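Local coordinates for protein 24-sterol C-methyltransferase (Haloferax volcanii, PDB 6F5Z) that probably transfers methyl groups from S-adenosylmethionine, as a Rossmann-fold methyltransferase that forms a holoenzyme with the Trm112 activator, at residues T196-T200 / D201-T205; M34-E37 / E38-V42. All blocks are in the same frame, centred on the assembly; numbering follows the deposited sequence.

Contact 1 (T196-T200 / D201-T205)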
ATOM      1  N   THR B 196      29.725  12.114 -21.073  1.00 28.01           N
ATOM      2  CA  THR B 196      31.107  11.910 -21.585  1.00 28.85           C
ATOM      3  C   THR B 196      31.770  10.603 -21.086  1.00 34.46           C
ATOM      4  O   THR B 196      32.691  10.082 -21.747  1.00 34.24           O
ATOM      5  CB  THR B 196      32.052  13.071 -21.146  1.00 35.84           C
ATOM      6  OG1 THR B 196      32.086  13.185 -19.721  1.00 38.50           O
ATOM      7  CG2 THR B 196      31.707  14.387 -21.761  1.00 37.99           C
ATOM      8  N   GLU B 197      31.353  10.120 -19.891  1.00 30.23           N
ATOM      9  CA  GLU B 197      31.922   8.955 -19.213  1.00 29.96           C
ATOM     10  C   GLU B 197      31.433   7.603 -19.711  1.00 32.76           C
ATOM     11  O   GLU B 197      31.931   6.570 -19.241  1.00 34.06           O
ATOM     12  CB  GLU B 197      31.714   9.054 -17.693  1.00 31.59           C
ATOM     13  CG  GLU B 197      32.435  10.208 -17.003  1.00 42.12           C
ATOM     14  CD  GLU B 197      33.861  10.436 -17.468  1.00 64.04           C
ATOM     15  OE1 GLU B 197      34.726   9.577 -17.181  1.00 57.28           O
ATOM     16  OE2 GLU B 197      34.096  11.440 -18.180  1.00 54.02           O
ATOM     17  N   PHE B 198      30.476   7.610 -20.648  1.00 26.70           N
ATOM     18  CA  PHE B 198      29.850   6.433 -21.212  1.00 26.46           C
ATOM     19  C   PHE B 198      30.540   6.019 -22.499  1.00 34.49           C
ATOM     20  O   PHE B 198      31.053   6.886 -23.210  1.00 36.29           O
ATOM     21  CB  PHE B 198      28.341   6.657 -21.398  1.00 26.72           C
ATOM     22  CG  PHE B 198      27.617   6.716 -20.075  1.00 25.73           C
ATOM     23  CD1 PHE B 198      27.604   7.885 -19.327  1.00 26.11           C
ATOM     24  CD2 PHE B 198      27.005   5.580 -19.543  1.00 24.27           C
ATOM     25  CE1 PHE B 198      26.976   7.934 -18.079  1.00 25.80           C
ATOM     26  CE2 PHE B 198      26.345   5.639 -18.308  1.00 23.81           C
ATOM     27  CZ  PHE B 198      26.341   6.812 -17.578  1.00 21.69           C
ATOM     28  N   PRO B 199      30.622   4.708 -22.791  1.00 29.89           N
ATOM     29  CA  PRO B 199      30.029   3.587 -22.036  1.00 28.12           C
ATOM     30  C   PRO B 199      30.810   3.211 -20.799  1.00 29.76           C
ATOM     31  O   PRO B 199      32.017   3.448 -20.729  1.00 28.12           O
ATOM     32  CB  PRO B 199      29.992   2.459 -23.067  1.00 30.69           C
ATOM     33  CG  PRO B 199      31.201   2.723 -23.933  1.00 36.87           C
ATOM     34  CD  PRO B 199      31.294   4.234 -24.023  1.00 32.54           C
ATOM     35  N   THR B 200      30.108   2.680 -19.790  1.00 25.02           N
ATOM     36  CA  THR B 200      30.736   2.163 -18.587  1.00 25.17           C
ATOM     37  C   THR B 200      30.654   0.645 -18.776  1.00 30.12           C
ATOM     38  O   THR B 200      30.211   0.187 -19.839  1.00 31.58           O
ATOM     39  CB  THR B 200      29.988   2.585 -17.328  1.00 30.52           C
ATOM     40  OG1 THR B 200      28.728   1.875 -17.302  1.00 27.86           O
ATOM     41  CG2 THR B 200      29.810   4.116 -17.216  1.00 26.02           C
ATOM     42  N   ASP B 201      31.068  -0.123 -17.773  1.00 26.42           N
ATOM     43  CA  ASP B 201      30.976  -1.578 -17.840  1.00 27.32           C
ATOM     44  C   ASP B 201      29.512  -2.049 -17.997  1.00 31.62           C
ATOM     45  O   ASP B 201      29.246  -2.973 -18.750  1.00 31.99           O
ATOM     46  CB  ASP B 201      31.647  -2.244 -16.617  1.00 29.46           C
ATOM     47  CG  ASP B 201      31.250  -1.729 -15.229  1.00 41.61           C
ATOM     48  OD1 ASP B 201      30.812  -0.562 -15.124  1.00 40.94           O
ATOM     49  OD2 ASP B 201      31.430  -2.477 -14.243  1.00 45.64           O
ATOM     50  N   ASP B 202      28.568  -1.382 -17.327  1.00 28.90           N
ATOM     51  CA  ASP B 202      27.171  -1.794 -17.384  1.00 28.77           C
ATOM     52  C   ASP B 202      26.294  -1.056 -18.423  1.00 30.13           C
ATOM     53  O   ASP B 202      25.286  -1.616 -18.883  1.00 31.13           O
ATOM     54  CB  ASP B 202      26.544  -1.640 -15.985  1.00 31.58           C
ATOM     55  CG  ASP B 202      27.176  -2.491 -14.893  1.00 47.53           C
ATOM     56  OD1 ASP B 202      27.537  -3.650 -15.181  1.00 46.93           O
ATOM     57  OD2 ASP B 202      27.248  -2.014 -13.729  1.00 54.42           O
ATOM     58  N   TRP B 203      26.642   0.196 -18.769  1.00 22.82           N
ATOM     59  CA  TRP B 203      25.741   1.029 -19.558  1.00 21.42           C
ATOM     60  C   TRP B 203      26.334   1.576 -20.793  1.00 25.13           C
ATOM     61  O   TRP B 203      27.395   2.197 -20.716  1.00 24.87           O
ATOM     62  CB  TRP B 203      25.257   2.198 -18.669  1.00 20.39           C
ATOM     63  CG  TRP B 203      24.636   1.686 -17.411  1.00 20.63           C
ATOM     64  CD1 TRP B 203      25.223   1.587 -16.187  1.00 23.65           C
ATOM     65  CD2 TRP B 203      23.368   1.026 -17.304  1.00 19.66           C
ATOM     66  NE1 TRP B 203      24.384   0.936 -15.305  1.00 23.28           N
ATOM     67  CE2 TRP B 203      23.226   0.609 -15.958  1.00 22.36           C
ATOM     68  CE3 TRP B 203      22.300   0.828 -18.196  1.00 20.77           C
ATOM     69  CZ2 TRP B 203      22.103  -0.077 -15.506  1.00 21.71           C
ATOM     70  CZ3 TRP B 203      21.191   0.134 -17.748  1.00 22.09           C
ATOM     71  CH2 TRP B 203      21.116  -0.336 -16.428  1.00 22.45           C
ATOM     72  N   GLU B 204      25.609   1.466 -21.909  1.00 22.52           N
ATOM     73  CA  GLU B 204      26.086   1.998 -23.177  1.00 24.64           C
ATOM     74  C   GLU B 204      25.834   3.496 -23.293  1.00 28.32           C
ATOM     75  O   GLU B 204      26.580   4.189 -23.975  1.00 27.36           O
ATOM     76  CB  GLU B 204      25.463   1.234 -24.364  1.00 26.84           C
ATOM     77  CG  GLU B 204      23.979   1.482 -24.610  1.00 44.02           C
ATOM     78  CD  GLU B 204      23.160   0.382 -25.266  1.00 78.59           C
ATOM     79  OE1 GLU B 204      23.674  -0.291 -26.190  1.00 73.34           O
ATOM     80  OE2 GLU B 204      21.975   0.230 -24.884  1.00 76.19           O
ATOM     81  N   THR B 205      24.738   3.990 -22.666  1.00 23.18           N
ATOM     82  CA  THR B 205      24.373   5.405 -22.733  1.00 22.07           C
ATOM     83  C   THR B 205      23.895   5.840 -21.356  1.00 22.44           C
ATOM     84  O   THR B 205      23.410   5.009 -20.559  1.00 19.90           O
ATOM     85  CB  THR B 205      23.201   5.649 -23.719  1.00 24.28           C
ATOM     86  OG1 THR B 205      21.997   5.010 -23.254  1.00 25.46           O
ATOM     87  CG2 THR B 205      23.516   5.213 -25.170  1.00 25.83           C
TER
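Phe198 lays the rim of its ring alongside the start of the Trp203 side chain, CE2 coming 3.6 Å from Trp203 CB, which sits at the ring edge in the plane. The two side chains run side by side and point the same way. In Phe198, CG stands anti to the carbonyl carbon (chi1 -70°), and this turns the ring edge to Trp203 CB. Further round the phenyl rim, CD2 meets the carbonyl oxygen of Trp203 near the ring plane, also at 3.6 Å, and one face of the ring takes the methyl CG2 of Thr200, 3.8 Å above it and offset toward the rim. Thr200 ties the bend together as an ST turn. Its N donates to Trp203 O at 2.9 Å with an N-H...O angle of 156°, while its hydroxyl faces back into the turn: with chi1 at 70°, OG1 stands between the backbone N and the carbonyl carbon and accepts from Trp203 N at 3.1 Å. The bond from Asp202 N to the same oxygen is weak. Pro199, preceded by a cis peptide bond, brings CA within 3.3 Å of Trp203 O, so that this carbonyl is lined by carbon as well as held by the Thr200 amide. Outside the turn, both aromatic side chains rest on Met209 of helix 206-216, and the Trp203 ring meets that of His148. Thr205 is the N-cap of that helix, its OG1 bonded to Ala208 N. One threonine thus serves the turn twice, its hydroxyl taking up amides at the bend and its methyl resting against one face of the phenyl ring, toward the rim, so that polar closure and apolar packing fix the same surface loop.

Contact 2 (M34-E37 / E38-V42)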
ATOM      1  N   MET B  34       5.676  -0.371   5.339  1.00 14.31           N
ATOM      2  CA  MET B  34       5.056  -1.536   5.976  1.00 14.25           C
ATOM      3  C   MET B  34       4.255  -1.147   7.195  1.00 15.62           C
ATOM      4  O   MET B  34       4.757  -0.402   8.045  1.00 16.01           O
ATOM      5  CB  MET B  34       6.101  -2.609   6.310  1.00 15.24           C
ATOM      6  CG  MET B  34       6.712  -3.153   5.083  1.00 16.57           C
ATOM      7  SD  MET B  34       7.827  -4.543   5.456  1.00 17.65           S
ATOM      8  CE  MET B  34       6.630  -5.881   5.849  1.00 17.77           C
ATOM      9  N   PRO B  35       3.013  -1.673   7.305  1.00 13.70           N
ATOM     10  CA  PRO B  35       2.133  -1.268   8.424  1.00 14.64           C
ATOM     11  C   PRO B  35       2.390  -2.074   9.693  1.00 19.73           C
ATOM     12  O   PRO B  35       1.489  -2.682  10.273  1.00 19.18           O
ATOM     13  CB  PRO B  35       0.747  -1.583   7.848  1.00 16.27           C
ATOM     14  CG  PRO B  35       0.982  -2.774   7.041  1.00 18.58           C
ATOM     15  CD  PRO B  35       2.315  -2.576   6.361  1.00 14.73           C
ATOM     16  N   VAL B  36       3.652  -2.097  10.106  1.00 17.67           N
ATOM     17  CA  VAL B  36       4.067  -2.839  11.295  1.00 19.29           C
ATOM     18  C   VAL B  36       3.573  -2.170  12.545  1.00 21.43           C
ATOM     19  O   VAL B  36       3.719  -0.948  12.695  1.00 22.41           O
ATOM     20  CB  VAL B  36       5.626  -2.859  11.309  1.00 25.29           C
ATOM     21  CG1 VAL B  36       6.168  -3.367  12.649  1.00 26.27           C
ATOM     22  CG2 VAL B  36       6.159  -3.692  10.153  1.00 25.82           C
ATOM     23  N   GLU B  37       3.104  -2.994  13.500  1.00 16.52           N
ATOM     24  CA  GLU B  37       2.753  -2.565  14.849  1.00 15.70           C
ATOM     25  C   GLU B  37       3.901  -3.055  15.726  1.00 18.85           C
ATOM     26  O   GLU B  37       4.502  -4.099  15.453  1.00 19.00           O
ATOM     27  CB  GLU B  37       1.449  -3.184  15.335  1.00 16.99           C
ATOM     28  CG  GLU B  37       0.223  -2.718  14.561  1.00 20.31           C
ATOM     29  CD  GLU B  37      -0.029  -1.215  14.549  1.00 29.34           C
ATOM     30  OE1 GLU B  37       0.511  -0.488  15.417  1.00 21.81           O
ATOM     31  OE2 GLU B  37      -0.719  -0.759  13.613  1.00 22.22           O
ATOM     32  N   GLU B  38       4.233  -2.287  16.778  1.00 16.05           N
ATOM     33  CA  GLU B  38       5.286  -2.720  17.681  1.00 15.10           C
ATOM     34  C   GLU B  38       4.978  -4.127  18.173  1.00 16.66           C
ATOM     35  O   GLU B  38       3.835  -4.436  18.570  1.00 16.22           O
ATOM     36  CB  GLU B  38       5.363  -1.785  18.907  1.00 17.15           C
ATOM     37  CG  GLU B  38       5.900  -0.392  18.583  1.00 20.69           C
ATOM     38  CD  GLU B  38       4.914   0.625  18.044  1.00 29.55           C
ATOM     39  OE1 GLU B  38       3.739   0.264  17.805  1.00 23.59           O
ATOM     40  OE2 GLU B  38       5.303   1.810  17.933  1.00 33.23           O
ATOM     41  N   GLY B  39       6.025  -4.976  18.146  1.00 14.35           N
ATOM     42  CA  GLY B  39       5.874  -6.347  18.596  1.00 14.95           C
ATOM     43  C   GLY B  39       5.560  -7.359  17.502  1.00 17.19           C
ATOM     44  O   GLY B  39       5.542  -8.572  17.749  1.00 17.50           O
ATOM     45  N   ASP B  40       5.279  -6.889  16.267  1.00 15.33           N
ATOM     46  CA  ASP B  40       4.931  -7.827  15.178  1.00 14.16           C
ATOM     47  C   ASP B  40       6.016  -8.828  14.813  1.00 16.48           C
ATOM     48  O   ASP B  40       7.205  -8.555  15.007  1.00 16.25           O
ATOM     49  CB  ASP B  40       4.546  -7.065  13.913  1.00 15.33           C
ATOM     50  CG  ASP B  40       3.110  -6.538  13.875  1.00 19.13           C
ATOM     51  OD1 ASP B  40       2.326  -6.839  14.822  1.00 19.13           O
ATOM     52  OD2 ASP B  40       2.794  -5.748  12.945  1.00 18.41           O
ATOM     53  N   THR B  41       5.575  -9.976  14.285  1.00 14.68           N
ATOM     54  CA  THR B  41       6.477 -11.048  13.825  1.00 14.73           C
ATOM     55  C   THR B  41       6.612 -10.892  12.317  1.00 16.25           C
ATOM     56  O   THR B  41       5.604 -10.863  11.615  1.00 15.36           O
ATOM     57  CB  THR B  41       5.900 -12.411  14.167  1.00 18.77           C
ATOM     58  OG1 THR B  41       5.930 -12.603  15.586  1.00 19.87           O
ATOM     59  CG2 THR B  41       6.688 -13.560  13.488  1.00 19.12           C
ATOM     60  N   VAL B  42       7.853 -10.790  11.829  1.00 14.52           N
ATOM     61  CA  VAL B  42       8.109 -10.638  10.403  1.00 13.14           C
ATOM     62  C   VAL B  42       9.039 -11.744   9.911  1.00 15.73           C
ATOM     63  O   VAL B  42      10.050 -12.052  10.572  1.00 16.29           O
ATOM     64  CB  VAL B  42       8.705  -9.224  10.101  1.00 16.48           C
ATOM     65  CG1 VAL B  42       9.096  -9.054   8.609  1.00 16.70           C
ATOM     66  CG2 VAL B  42       7.709  -8.134  10.513  1.00 16.46           C
TER
HETATM   67  O   HOH W   1       0.797  -0.769  18.046  1.00 31.00           O
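The carboxylate of Asp40 receives the amide of Glu37 over one face: Glu37 N lies 2.8 Å from OD2, in a nearly straight bond (177°) that arrives 63° out of the carboxylate plane. Val36 slides past Asp40 in the opposite direction, its CG1 4.1 Å from OD2. With chi1 at -81°, Asp40 CG is anti to its own carbonyl carbon, which swings the carboxylate back over Glu37. The backbone answers with Asp40 N to Glu37 O at 3.0 Å, closing a type II beta turn whose third residue, Gly39, has a positive phi that suits glycine. With an alanine in place of Asp40, the Glu37 amide is likely to be left without this acceptor, and the Asp40 N to Glu37 O bond would be the remaining link across the turn. The like-charged Glu37 OE1 and Glu38 OE1 stand 4.1 Å apart. A water lies between them and donates to each. Glu37 OE2 has salt bridges to Arg169 and Arg173 of the second subunit. Those arginines would probably offset the charge of Glu37, so the turn leading into strand 41-45 also carries a charge for the subunit contact.

In the fold
Contact 2 comes first along the chain, linking helix 16-33 to strand 41-45, a central strand of the methyltransferase sheet; contact 1 closes a loop between strand 178-185 and helix 206-216. They lie on opposite sides of the chain's centre, their own centres about 42 Å apart and their nearest atoms about 26 Å apart. Contact 1 is the more peripheral, its centre about 28 Å from that of the chain against about 17 Å for contact 2. The residues of the S-adenosyl-L-homocysteine pocket fall between positions 3 and 115, so contact 1 supplies none. Contact 2 reaches the second subunit and, through Thr41, the UPF0434 family chain; contact 1 touches no other chain of the assembly.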